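Local coordinates for protein P35 antigen (Borrelia burgdorferi, PDB 4ALY) that is an outer surface lipoprotein of the Lyme disease spirochaete, critical to ensure infection after a tick bite, though its molecular role is unclear, at residues S157-Y162 with T239-L244; I171-S176 with A258-I263; E204-D209 with N273-I278. One frame throughout, in Å; residues are numbered along the deposited sequence.

Interaction 1: S157-Y162 with T239-L244; sequences SQDSNY and TDVSKL
An Asx turn in the loop between helix 143-157 and helix 163-189 brings Y162 against V241 and S242, which lie in the capped first turn of helix 241-250. The polar centre of the contact is a hydrogen bond of 2.6 Å between Y162 OH and S242 OG, in which either hydroxyl may be the donor. S242 OG arrives at the edge of the tyrosine ring, near its plane, so the phenol is engaged through its oxygen. V241 meets the same ring obliquely, its CG2 lying 3.8 Å from Y162 CD2. The ring reaches both residues with CG anti to its own carbonyl carbon (chi1 -55°). V241 CG1 extends the contact to the carboxylate of D159, at 4.2 Å from OD2.

An aspartate side chain bonds to a backbone N-H group in each segment. D159 OD1 accepts from N161 N at 3.0 Å, met on its anti side and 23° out of the carboxylate plane, while D159 O accepts from Y162 N at 2.8 Å. In the other segment D240 is the N-cap, and its OD1 takes K243 N at 3.0 Å from above the carboxylate plane. L156 of helix 143-157 touches both Y162 and V241, and a bound sulfate, probably from the crystallisation liquor, lies about 4 Å from the tyrosine side chain. Here an Asx-turn loop docks on an N-capped helix start, an interhelical loop contact at one end of an all-helical fold.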
ATOM      1  N   SER A 157     -10.999  -0.947 -15.862  1.00 16.38           N
ATOM      2  CA  SER A 157     -11.844   0.065 -15.249  1.00 16.00           C
ATOM      3  C   SER A 157     -12.872   0.654 -16.269  1.00 16.37           C
ATOM      4  O   SER A 157     -13.961   1.130 -15.908  1.00 14.79           O
ATOM      5  CB  SER A 157     -10.963   1.137 -14.607  1.00 16.69           C
ATOM      6  OG  SER A 157     -11.731   2.130 -13.903  1.00 18.00           O
ATOM      7  N   GLN A 158     -12.541   0.581 -17.561  1.00 18.48           N
ATOM      8  CA  GLN A 158     -13.489   0.951 -18.633  1.00 18.68           C
ATOM      9  C   GLN A 158     -14.769   0.061 -18.687  1.00 19.31           C
ATOM     10  O   GLN A 158     -15.728   0.327 -19.441  1.00 19.07           O
ATOM     11  CB  GLN A 158     -12.736   0.962 -19.972  1.00 20.45           C
ATOM     12  CG  GLN A 158     -11.798   2.163 -20.110  1.00 23.61           C
ATOM     13  CD  GLN A 158     -11.070   2.244 -21.434  1.00 25.45           C
ATOM     14  OE1 GLN A 158     -10.115   1.514 -21.688  1.00 30.89           O
ATOM     15  NE2 GLN A 158     -11.488   3.155 -22.265  1.00 26.82           N
ATOM     16  N   ASP A 159     -14.775  -1.006 -17.897  1.00 18.79           N
ATOM     17  CA  ASP A 159     -15.899  -1.891 -17.838  1.00 19.55           C
ATOM     18  C   ASP A 159     -16.395  -1.877 -16.405  1.00 19.08           C
ATOM     19  O   ASP A 159     -15.679  -2.320 -15.500  1.00 20.31           O
ATOM     20  CB  ASP A 159     -15.463  -3.306 -18.265  1.00 19.45           C
ATOM     21  CG  ASP A 159     -16.644  -4.312 -18.388  1.00 21.63           C
ATOM     22  OD1 ASP A 159     -17.629  -4.253 -17.651  1.00 23.27           O
ATOM     23  OD2 ASP A 159     -16.557  -5.240 -19.200  1.00 26.59           O
ATOM     24  N   SER A 160     -17.616  -1.394 -16.210  1.00 19.07           N
ATOM     25  CA  SER A 160     -18.213  -1.229 -14.874  1.00 19.79           C
ATOM     26  C   SER A 160     -18.364  -2.504 -14.146  1.00 19.85           C
ATOM     27  O   SER A 160     -18.443  -2.433 -12.923  1.00 19.85           O
ATOM     28  CB  SER A 160     -19.656  -0.680 -14.932  1.00 21.69           C
ATOM     29  OG  SER A 160     -19.846   0.080 -16.104  1.00 26.92           O
ATOM     30  N   ASN A 161     -18.487  -3.671 -14.819  1.00 19.26           N
ATOM     31  CA  ASN A 161     -18.426  -4.919 -14.020  1.00 21.02           C
ATOM     32  C   ASN A 161     -17.078  -5.213 -13.473  1.00 21.45           C
ATOM     33  O   ASN A 161     -16.971  -5.976 -12.505  1.00 21.95           O
ATOM     34  CB  ASN A 161     -18.805  -6.152 -14.798  1.00 25.55           C
ATOM     35  CG  ASN A 161     -20.158  -6.063 -15.239  1.00 27.27           C
ATOM     36  OD1 ASN A 161     -20.411  -5.625 -16.380  1.00 28.29           O
ATOM     37  ND2 ASN A 161     -21.074  -6.239 -14.284  1.00 27.48           N
ATOM     38  N   TYR A 162     -16.030  -4.667 -14.095  1.00 20.44           N
ATOM     39  CA  TYR A 162     -14.668  -4.992 -13.573  1.00 20.27           C
ATOM     40  C   TYR A 162     -14.038  -3.856 -12.768  1.00 18.98           C
ATOM     41  O   TYR A 162     -12.990  -4.022 -12.204  1.00 19.15           O
ATOM     42  CB  TYR A 162     -13.784  -5.405 -14.717  1.00 17.84           C
ATOM     43  CG  TYR A 162     -14.379  -6.523 -15.502  1.00 18.32           C
ATOM     44  CD1 TYR A 162     -15.042  -7.586 -14.859  1.00 19.05           C
ATOM     45  CD2 TYR A 162     -14.314  -6.529 -16.874  1.00 17.88           C
ATOM     46  CE1 TYR A 162     -15.572  -8.618 -15.584  1.00 17.66           C
ATOM     47  CE2 TYR A 162     -14.876  -7.533 -17.612  1.00 17.11           C
ATOM     48  CZ  TYR A 162     -15.483  -8.578 -16.957  1.00 18.36           C
ATOM     49  OH  TYR A 162     -15.981  -9.624 -17.705  1.00 20.39           O
ATOM     50  N   THR A 239      -6.590  -8.029 -25.611  1.00 32.36           N
ATOM     51  CA  THR A 239      -7.794  -7.842 -26.465  1.00 31.94           C
ATOM     52  C   THR A 239      -9.082  -8.412 -25.833  1.00 28.98           C
ATOM     53  O   THR A 239     -10.138  -8.345 -26.412  1.00 31.14           O
ATOM     54  CB  THR A 239      -7.580  -8.517 -27.841  1.00 33.36           C
ATOM     55  OG1 THR A 239      -7.235  -9.886 -27.621  1.00 39.08           O
ATOM     56  CG2 THR A 239      -6.421  -7.869 -28.624  1.00 35.70           C
ATOM     57  N   ASP A 240      -8.987  -9.021 -24.661  1.00 26.59           N
ATOM     58  CA  ASP A 240     -10.135  -9.664 -24.063  1.00 22.89           C
ATOM     59  C   ASP A 240     -10.190  -9.276 -22.620  1.00 21.42           C
ATOM     60  O   ASP A 240      -9.567  -9.915 -21.790  1.00 22.29           O
ATOM     61  CB  ASP A 240     -10.097 -11.204 -24.225  1.00 21.17           C
ATOM     62  CG  ASP A 240     -11.364 -11.884 -23.702  1.00 20.81           C
ATOM     63  OD1 ASP A 240     -11.851 -11.565 -22.602  1.00 22.95           O
ATOM     64  OD2 ASP A 240     -11.905 -12.754 -24.381  1.00 20.98           O
ATOM     65  N   VAL A 241     -11.006  -8.278 -22.308  1.00 21.59           N
ATOM     66  CA  VAL A 241     -11.068  -7.759 -20.958  1.00 21.97           C
ATOM     67  C   VAL A 241     -11.577  -8.761 -19.904  1.00 22.28           C
ATOM     68  O   VAL A 241     -11.132  -8.712 -18.768  1.00 22.75           O
ATOM     69  CB  VAL A 241     -11.799  -6.401 -20.946  1.00 26.45           C
ATOM     70  CG1 VAL A 241     -13.226  -6.517 -21.450  1.00 21.44           C
ATOM     71  CG2 VAL A 241     -11.728  -5.783 -19.555  1.00 29.10           C
ATOM     72  N   SER A 242     -12.435  -9.720 -20.276  1.00 22.61           N
ATOM     73  CA  SER A 242     -12.836 -10.770 -19.322  1.00 22.55           C
ATOM     74  C   SER A 242     -11.676 -11.603 -18.906  1.00 21.36           C
ATOM     75  O   SER A 242     -11.597 -11.982 -17.743  1.00 23.41           O
ATOM     76  CB  SER A 242     -13.920 -11.706 -19.880  1.00 25.91           C
ATOM     77  OG  SER A 242     -15.195 -11.081 -19.720  1.00 33.97           O
ATOM     78  N   LYS A 243     -10.799 -11.961 -19.846  1.00 21.04           N
ATOM     79  CA  LYS A 243      -9.660 -12.831 -19.508  1.00 19.96           C
ATOM     80  C   LYS A 243      -8.765 -11.946 -18.656  1.00 18.71           C
ATOM     81  O   LYS A 243      -8.288 -12.391 -17.645  1.00 16.54           O
ATOM     82  CB  LYS A 243      -8.909 -13.315 -20.752  1.00 24.32           C
ATOM     83  CG  LYS A 243      -9.744 -14.110 -21.733  1.00 26.60           C
ATOM     84  CD  LYS A 243      -8.906 -15.165 -22.435  1.00 35.22           C
ATOM     85  CE  LYS A 243      -9.738 -16.378 -22.897  1.00 39.05           C
ATOM     86  NZ  LYS A 243     -10.169 -16.190 -24.303  1.00 36.44           N
ATOM     87  N   LEU A 244      -8.663 -10.648 -19.011  1.00 17.12           N
ATOM     88  CA  LEU A 244      -7.826  -9.733 -18.255  1.00 16.15           C
ATOM     89  C   LEU A 244      -8.364  -9.717 -16.822  1.00 17.03           C
ATOM     90  O   LEU A 244      -7.593  -9.904 -15.865  1.00 14.52           O
ATOM     91  CB  LEU A 244      -7.711  -8.342 -18.891  1.00 14.40           C
ATOM     92  CG  LEU A 244      -6.848  -7.372 -18.061  1.00 15.21           C
ATOM     93  CD1 LEU A 244      -5.438  -7.971 -17.777  1.00 14.76           C
ATOM     94  CD2 LEU A 244      -6.762  -5.937 -18.618  1.00 13.51           C
TER

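Interaction 2: I171-S176 with A258-I263; sequences INRGFS and ANIHDI
R173 and I260 meet where helix 163-189 passes close to helix 254-275, their CA atoms only 7.1 Å apart. The closest touch is aliphatic, I260 CD1 to R173 CD at 3.5 Å; the methyl is also 4.2 Å from R173 NE, oblique to the guanidinium. R173 sends CG away from its backbone N (chi1 170°) and then bends at chi2 and again at chi3 (78°). That kinked course lays the CD methylene against the isoleucine and carries the charged group past it. I260 has CG1 anti to its carbonyl carbon, from where the branch stretches on to CD1; its other branch, CG2, faces the backbone of the opposite helix, 4.2 Å from N172 O.

Beyond the contact, R173 NH2 forms a salt bridge with D223 of helix 200-233 and a hydrogen bond with N252, which probably offset much of the charge of this buried arginine. F257 also packs on its side chain.

Within helix 163-189 a wider pi-type turn spans 171-175. S176 OG donates to I171 O at 2.8 Å, in the carbonyl plane and on a lone pair, with a C=O···O angle of 136°, and the same I171 O lies at the edge of the F175 ring, in its plane. A terminal methyl resting on an arginine methylene, while the guanidinium pairs with a third helix, is interhelical packing of a helical bundle.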
ATOM      1  N   ILE A 171      -6.780   0.137  -3.661  1.00 18.81           N
ATOM      2  CA  ILE A 171      -7.031   0.809  -2.414  1.00 20.98           C
ATOM      3  C   ILE A 171      -6.940  -0.115  -1.202  1.00 21.89           C
ATOM      4  O   ILE A 171      -6.267   0.197  -0.228  1.00 23.76           O
ATOM      5  CB  ILE A 171      -8.383   1.527  -2.509  1.00 22.41           C
ATOM      6  CG1 ILE A 171      -8.208   2.605  -3.607  1.00 21.89           C
ATOM      7  CG2 ILE A 171      -8.813   2.037  -1.114  1.00 19.95           C
ATOM      8  CD1 ILE A 171      -9.392   3.516  -3.792  1.00 26.12           C
ATOM      9  N   ASN A 172      -7.589  -1.255  -1.280  1.00 21.05           N
ATOM     10  CA  ASN A 172      -7.702  -2.119  -0.122  1.00 22.14           C
ATOM     11  C   ASN A 172      -6.479  -2.977  -0.019  1.00 25.00           C
ATOM     12  O   ASN A 172      -6.155  -3.393   1.099  1.00 24.43           O
ATOM     13  CB  ASN A 172      -8.935  -2.992  -0.236  1.00 23.25           C
ATOM     14  CG  ASN A 172     -10.231  -2.178  -0.242  1.00 24.70           C
ATOM     15  OD1 ASN A 172     -10.991  -2.313   0.665  1.00 28.15           O
ATOM     16  ND2 ASN A 172     -10.448  -1.317  -1.232  1.00 21.43           N
ATOM     17  N   ARG A 173      -5.794  -3.210  -1.166  1.00 21.44           N
ATOM     18  CA  ARG A 173      -4.499  -3.843  -1.135  1.00 19.97           C
ATOM     19  C   ARG A 173      -3.311  -2.828  -1.106  1.00 19.79           C
ATOM     20  O   ARG A 173      -2.710  -2.649  -0.053  1.00 21.25           O
ATOM     21  CB  ARG A 173      -4.317  -5.059  -2.119  1.00 17.50           C
ATOM     22  CG  ARG A 173      -2.865  -5.497  -2.184  1.00 17.52           C
ATOM     23  CD  ARG A 173      -2.410  -6.967  -2.148  1.00 18.55           C
ATOM     24  NE  ARG A 173      -2.580  -7.635  -3.414  1.00 18.81           N
ATOM     25  CZ  ARG A 173      -1.753  -8.549  -3.924  1.00 19.73           C
ATOM     26  NH1 ARG A 173      -0.633  -8.920  -3.316  1.00 19.52           N
ATOM     27  NH2 ARG A 173      -2.071  -9.095  -5.090  1.00 19.45           N
ATOM     28  N   GLY A 174      -2.970  -2.170  -2.218  1.00 18.46           N
ATOM     29  CA  GLY A 174      -1.713  -1.402  -2.285  1.00 17.46           C
ATOM     30  C   GLY A 174      -1.716  -0.188  -1.387  1.00 18.56           C
ATOM     31  O   GLY A 174      -0.789  -0.023  -0.531  1.00 18.71           O
ATOM     32  N   PHE A 175      -2.767   0.637  -1.509  1.00 17.47           N
ATOM     33  CA  PHE A 175      -2.884   1.782  -0.600  1.00 17.68           C
ATOM     34  C   PHE A 175      -2.836   1.284   0.860  1.00 19.89           C
ATOM     35  O   PHE A 175      -2.075   1.841   1.682  1.00 22.22           O
ATOM     36  CB  PHE A 175      -4.106   2.630  -0.885  1.00 16.45           C
ATOM     37  CG  PHE A 175      -4.454   3.569   0.225  1.00 17.14           C
ATOM     38  CD1 PHE A 175      -3.869   4.838   0.298  1.00 16.83           C
ATOM     39  CD2 PHE A 175      -5.366   3.198   1.195  1.00 16.51           C
ATOM     40  CE1 PHE A 175      -4.203   5.695   1.327  1.00 16.55           C
ATOM     41  CE2 PHE A 175      -5.691   4.036   2.255  1.00 16.46           C
ATOM     42  CZ  PHE A 175      -5.108   5.290   2.325  1.00 16.66           C
ATOM     43  N   SER A 176      -3.570   0.216   1.199  1.00 18.72           N
ATOM     44  CA  SER A 176      -3.790  -0.043   2.658  1.00 17.81           C
ATOM     45  C   SER A 176      -2.501  -0.439   3.359  1.00 16.92           C
ATOM     46  O   SER A 176      -2.294  -0.099   4.496  1.00 17.02           O
ATOM     47  CB  SER A 176      -4.856  -1.123   2.844  1.00 17.92           C
ATOM     48  OG  SER A 176      -6.098  -0.601   2.481  1.00 19.42           O
ATOM     49  N   ALA A 258      -9.847 -10.045   2.522  1.00 29.46           N
ATOM     50  CA  ALA A 258     -10.213 -10.151   3.949  1.00 29.43           C
ATOM     51  C   ALA A 258      -9.009 -10.511   4.789  1.00 27.41           C
ATOM     52  O   ALA A 258      -8.812  -9.913   5.809  1.00 27.15           O
ATOM     53  CB  ALA A 258     -11.382 -11.108   4.185  1.00 29.36           C
ATOM     54  N   ASN A 259      -8.167 -11.426   4.331  1.00 28.92           N
ATOM     55  CA  ASN A 259      -6.940 -11.733   5.076  1.00 32.76           C
ATOM     56  C   ASN A 259      -6.003 -10.517   5.236  1.00 35.46           C
ATOM     57  O   ASN A 259      -5.614 -10.133   6.369  1.00 32.81           O
ATOM     58  CB  ASN A 259      -6.257 -12.975   4.486  1.00 38.08           C
ATOM     59  CG  ASN A 259      -7.187 -14.240   4.518  1.00 47.28           C
ATOM     60  OD1 ASN A 259      -8.222 -14.300   5.256  1.00 45.49           O
ATOM     61  ND2 ASN A 259      -6.830 -15.250   3.711  1.00 38.33           N
ATOM     62  N   ILE A 260      -5.694  -9.880   4.103  1.00 37.34           N
ATOM     63  CA  ILE A 260      -4.894  -8.649   4.078  1.00 31.97           C
ATOM     64  C   ILE A 260      -5.474  -7.606   5.009  1.00 28.93           C
ATOM     65  O   ILE A 260      -4.772  -7.074   5.854  1.00 30.28           O
ATOM     66  CB  ILE A 260      -4.739  -8.098   2.643  1.00 31.46           C
ATOM     67  CG1 ILE A 260      -3.903  -9.058   1.821  1.00 27.73           C
ATOM     68  CG2 ILE A 260      -4.055  -6.727   2.636  1.00 31.73           C
ATOM     69  CD1 ILE A 260      -3.970  -8.802   0.323  1.00 27.29           C
ATOM     70  N   HIS A 261      -6.755  -7.333   4.866  1.00 25.58           N
ATOM     71  CA  HIS A 261      -7.461  -6.439   5.799  1.00 27.47           C
ATOM     72  C   HIS A 261      -7.305  -6.789   7.290  1.00 29.44           C
ATOM     73  O   HIS A 261      -7.136  -5.885   8.149  1.00 31.91           O
ATOM     74  CB  HIS A 261      -8.953  -6.426   5.448  1.00 27.35           C
ATOM     75  CG  HIS A 261      -9.779  -5.697   6.442  1.00 32.57           C
ATOM     76  ND1 HIS A 261      -9.772  -4.332   6.538  1.00 34.49           N
ATOM     77  CD2 HIS A 261     -10.590  -6.165   7.476  1.00 32.97           C
ATOM     78  CE1 HIS A 261     -10.580  -3.956   7.542  1.00 33.28           C
ATOM     79  NE2 HIS A 261     -11.070  -5.085   8.126  1.00 33.21           N
ATOM     80  N   ASP A 262      -7.418  -8.087   7.615  1.00 26.74           N
ATOM     81  CA  ASP A 262      -7.330  -8.581   8.991  1.00 26.86           C
ATOM     82  C   ASP A 262      -5.971  -8.353   9.578  1.00 26.47           C
ATOM     83  O   ASP A 262      -5.885  -7.819  10.665  1.00 24.42           O
ATOM     84  CB  ASP A 262      -7.634 -10.080   9.083  1.00 27.16           C
ATOM     85  CG  ASP A 262      -9.120 -10.403   8.879  1.00 29.63           C
ATOM     86  OD1 ASP A 262      -9.999  -9.497   8.960  1.00 25.04           O
ATOM     87  OD2 ASP A 262      -9.381 -11.601   8.632  1.00 31.36           O
ATOM     88  N   ILE A 263      -4.927  -8.746   8.826  1.00 27.88           N
ATOM     89  CA  ILE A 263      -3.529  -8.634   9.222  1.00 29.15           C
ATOM     90  C   ILE A 263      -3.075  -7.189   9.426  1.00 31.20           C
ATOM     91  O   ILE A 263      -2.434  -6.882  10.445  1.00 31.32           O
ATOM     92  CB  ILE A 263      -2.614  -9.332   8.221  1.00 33.16           C
ATOM     93  CG1 ILE A 263      -3.206 -10.686   7.876  1.00 37.96           C
ATOM     94  CG2 ILE A 263      -1.203  -9.487   8.790  1.00 36.67           C
ATOM     95  CD1 ILE A 263      -2.278 -11.623   7.115  1.00 46.89           C
TER

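Interaction 3: E204-D209 with N273-I278; sequences ETLYND and NILAPI
The helical turn that presents T205 and L206 to I274 carries a short backbone bond, N208 N to E204 O at 2.6 Å. Across the contact itself there is no hydrogen bond, and methyl groups do the work. I274 divides its two branches between consecutive residues of helix 200-233. Its CG1 lies beside the backbone N (chi1 -66°), and the extended end, CD1, reaches T205, 3.8 Å from CG2 and 4.1 Å from CB. The shorter branch serves L206 instead, with I274 CG2 4.2 Å from L206 CD1. The same leucine methyl also faces L275, whose CD2 stands 4.4 Å away.

The chi1 of L206 (100°) is off the staggered values, and its methyl positions may be less certain. Around it, I79 of helix 70-95 and I188 of helix 163-189 touch the leucine, and I188 touches L275 too. Further along 273-278, I278 N bonds to L275 O at 3.0 Å, and I278 O accepts from K194 NZ. T205 OG1 makes a weak hydrogen bond to P201 O, within its own helix. The chemistry implies attachment by dispersion and exclusion of water, with no directional bond crossing between the segments of this buried apolar patch.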
ATOM      1  N   GLU A 204      10.371  -6.928  20.156  1.00 31.49           N
ATOM      2  CA  GLU A 204      10.513  -7.950  19.091  1.00 35.63           C
ATOM      3  C   GLU A 204       9.336  -7.958  18.133  1.00 32.07           C
ATOM      4  O   GLU A 204       9.511  -8.131  16.928  1.00 28.86           O
ATOM      5  CB  GLU A 204      10.667  -9.394  19.674  1.00 37.24           C
ATOM      6  CG  GLU A 204      12.062  -9.725  20.161  1.00 43.67           C
ATOM      7  CD  GLU A 204      13.092  -9.689  19.052  1.00 50.67           C
ATOM      8  OE1 GLU A 204      12.705  -9.627  17.862  1.00 60.06           O
ATOM      9  OE2 GLU A 204      14.297  -9.717  19.366  1.00 55.07           O
ATOM     10  N   THR A 205       8.139  -7.848  18.705  1.00 30.02           N
ATOM     11  CA  THR A 205       6.933  -7.945  17.945  1.00 34.33           C
ATOM     12  C   THR A 205       6.858  -6.731  17.017  1.00 36.77           C
ATOM     13  O   THR A 205       6.638  -6.859  15.790  1.00 35.68           O
ATOM     14  CB  THR A 205       5.707  -8.034  18.865  1.00 35.12           C
ATOM     15  OG1 THR A 205       5.623  -9.367  19.356  1.00 35.22           O
ATOM     16  CG2 THR A 205       4.395  -7.726  18.082  1.00 35.18           C
ATOM     17  N   LEU A 206       7.127  -5.559  17.571  1.00 36.60           N
ATOM     18  CA  LEU A 206       7.012  -4.383  16.731  1.00 38.84           C
ATOM     19  C   LEU A 206       8.065  -4.415  15.623  1.00 35.21           C
ATOM     20  O   LEU A 206       7.790  -4.107  14.451  1.00 33.54           O
ATOM     21  CB  LEU A 206       6.827  -3.078  17.557  1.00 37.95           C
ATOM     22  CG  LEU A 206       7.864  -2.047  17.923  1.00 40.11           C
ATOM     23  CD1 LEU A 206       7.682  -1.540  19.352  1.00 34.28           C
ATOM     24  CD2 LEU A 206       9.225  -2.658  17.727  1.00 47.97           C
ATOM     25  N   TYR A 207       9.212  -4.979  15.951  1.00 36.69           N
ATOM     26  CA  TYR A 207      10.211  -5.224  14.935  1.00 34.32           C
ATOM     27  C   TYR A 207       9.796  -6.329  13.942  1.00 34.60           C
ATOM     28  O   TYR A 207      10.015  -6.203  12.720  1.00 33.31           O
ATOM     29  CB  TYR A 207      11.546  -5.520  15.571  1.00 33.71           C
ATOM     30  CG  TYR A 207      12.537  -5.926  14.532  1.00 38.26           C
ATOM     31  CD1 TYR A 207      13.235  -4.965  13.748  1.00 40.37           C
ATOM     32  CD2 TYR A 207      12.728  -7.261  14.262  1.00 34.22           C
ATOM     33  CE1 TYR A 207      14.135  -5.379  12.764  1.00 37.99           C
ATOM     34  CE2 TYR A 207      13.597  -7.665  13.296  1.00 36.82           C
ATOM     35  CZ  TYR A 207      14.289  -6.745  12.561  1.00 37.18           C
ATOM     36  OH  TYR A 207      15.117  -7.280  11.626  1.00 40.86           O
ATOM     37  N   ASN A 208       9.199  -7.407  14.452  1.00 32.80           N
ATOM     38  CA  ASN A 208       8.605  -8.417  13.585  1.00 31.15           C
ATOM     39  C   ASN A 208       7.407  -7.867  12.781  1.00 31.44           C
ATOM     40  O   ASN A 208       7.216  -8.236  11.629  1.00 28.81           O
ATOM     41  CB  ASN A 208       8.240  -9.671  14.384  1.00 33.56           C
ATOM     42  CG  ASN A 208       9.485 -10.466  14.813  1.00 36.89           C
ATOM     43  OD1 ASN A 208      10.444 -10.610  14.041  1.00 39.98           O
ATOM     44  ND2 ASN A 208       9.483 -10.967  16.039  1.00 32.17           N
ATOM     45  N   ASP A 209       6.610  -6.985  13.382  1.00 28.31           N
ATOM     46  CA  ASP A 209       5.543  -6.348  12.648  1.00 28.65           C
ATOM     47  C   ASP A 209       6.073  -5.697  11.339  1.00 30.78           C
ATOM     48  O   ASP A 209       5.525  -5.936  10.260  1.00 30.99           O
ATOM     49  CB  ASP A 209       4.805  -5.389  13.565  1.00 28.42           C
ATOM     50  CG  ASP A 209       3.867  -6.141  14.562  1.00 29.93           C
ATOM     51  OD1 ASP A 209       3.830  -7.397  14.508  1.00 26.93           O
ATOM     52  OD2 ASP A 209       3.132  -5.486  15.366  1.00 28.41           O
ATOM     53  N   ASN A 273      -1.346  -0.923  21.189  1.00 30.89           N
ATOM     54  CA  ASN A 273      -1.419  -1.674  22.458  1.00 35.10           C
ATOM     55  C   ASN A 273      -0.018  -1.689  23.068  1.00 35.09           C
ATOM     56  O   ASN A 273       0.178  -1.213  24.178  1.00 34.60           O
ATOM     57  CB  ASN A 273      -1.856  -3.146  22.277  1.00 37.79           C
ATOM     58  CG  ASN A 273      -3.297  -3.327  21.773  1.00 39.72           C
ATOM     59  OD1 ASN A 273      -4.162  -2.461  21.884  1.00 37.99           O
ATOM     60  ND2 ASN A 273      -3.552  -4.505  21.228  1.00 43.80           N
ATOM     61  N   ILE A 274       0.968  -2.177  22.321  1.00 33.81           N
ATOM     62  CA  ILE A 274       2.353  -2.099  22.791  1.00 34.37           C
ATOM     63  C   ILE A 274       2.785  -0.687  23.204  1.00 34.72           C
ATOM     64  O   ILE A 274       3.591  -0.552  24.105  1.00 32.30           O
ATOM     65  CB  ILE A 274       3.357  -2.660  21.779  1.00 35.33           C
ATOM     66  CG1 ILE A 274       3.156  -4.164  21.599  1.00 35.32           C
ATOM     67  CG2 ILE A 274       4.786  -2.354  22.232  1.00 36.28           C
ATOM     68  CD1 ILE A 274       3.717  -4.700  20.288  1.00 35.25           C
ATOM     69  N   LEU A 275       2.231   0.355  22.574  1.00 37.88           N
ATOM     70  CA  LEU A 275       2.679   1.755  22.829  1.00 37.91           C
ATOM     71  C   LEU A 275       1.827   2.565  23.855  1.00 39.73           C
ATOM     72  O   LEU A 275       2.289   3.564  24.418  1.00 35.95           O
ATOM     73  CB  LEU A 275       2.859   2.529  21.488  1.00 34.71           C
ATOM     74  CG  LEU A 275       3.841   1.971  20.425  1.00 33.02           C
ATOM     75  CD1 LEU A 275       3.895   2.859  19.192  1.00 28.19           C
ATOM     76  CD2 LEU A 275       5.249   1.716  20.973  1.00 29.05           C
ATOM     77  N   ALA A 276       0.583   2.140  24.079  1.00 45.60           N
ATOM     78  CA  ALA A 276      -0.267   2.719  25.136  1.00 45.90           C
ATOM     79  C   ALA A 276       0.515   2.976  26.455  1.00 48.21           C
ATOM     80  O   ALA A 276       0.504   4.110  26.946  1.00 48.67           O
ATOM     81  CB  ALA A 276      -1.509   1.852  25.374  1.00 38.68           C
ATOM     82  N   PRO A 277       1.251   1.960  26.991  1.00 50.54           N
ATOM     83  CA  PRO A 277       1.886   2.242  28.288  1.00 55.20           C
ATOM     84  C   PRO A 277       2.998   3.321  28.299  1.00 56.43           C
ATOM     85  O   PRO A 277       3.405   3.722  29.381  1.00 61.92           O
ATOM     86  CB  PRO A 277       2.432   0.860  28.726  1.00 52.27           C
ATOM     87  CG  PRO A 277       1.671  -0.135  27.900  1.00 49.05           C
ATOM     88  CD  PRO A 277       1.535   0.569  26.579  1.00 48.23           C
ATOM     89  N   ILE A 278       3.465   3.800  27.139  1.00 51.07           N
ATOM     90  CA  ILE A 278       4.524   4.847  27.098  1.00 46.25           C
ATOM     91  C   ILE A 278       4.040   6.185  26.476  1.00 49.67           C
ATOM     92  O   ILE A 278       4.847   7.073  26.161  1.00 49.22           O
ATOM     93  CB  ILE A 278       5.861   4.344  26.453  1.00 44.11           C
ATOM     94  CG1 ILE A 278       5.633   3.791  25.029  1.00 38.14           C
ATOM     95  CG2 ILE A 278       6.547   3.313  27.348  1.00 40.62           C
ATOM     96  CD1 ILE A 278       6.868   3.222  24.349  1.00 40.01           C
TER

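The three interactions are spaced along an elongated helical chain: interaction 2 lies about 8 Å from the chain's centre, with interactions 1 and 3 on opposite sides of that centre, their own centres 43 Å apart. Centres of neighbouring contacts stand about 22 Å (1 and 2) and 21 Å (2 and 3) apart, and none touches another. All the first segments precede all the second ones, in the same order, so the contacts interleave along the chain. Interactions 2 and 3 share helix 254-275, which directly follows helix 241-250 of interaction 1. The C-terminal helices thus meet an interhelical loop in interaction 1 and earlier helices in interactions 2 and 3, within a one-chain fold.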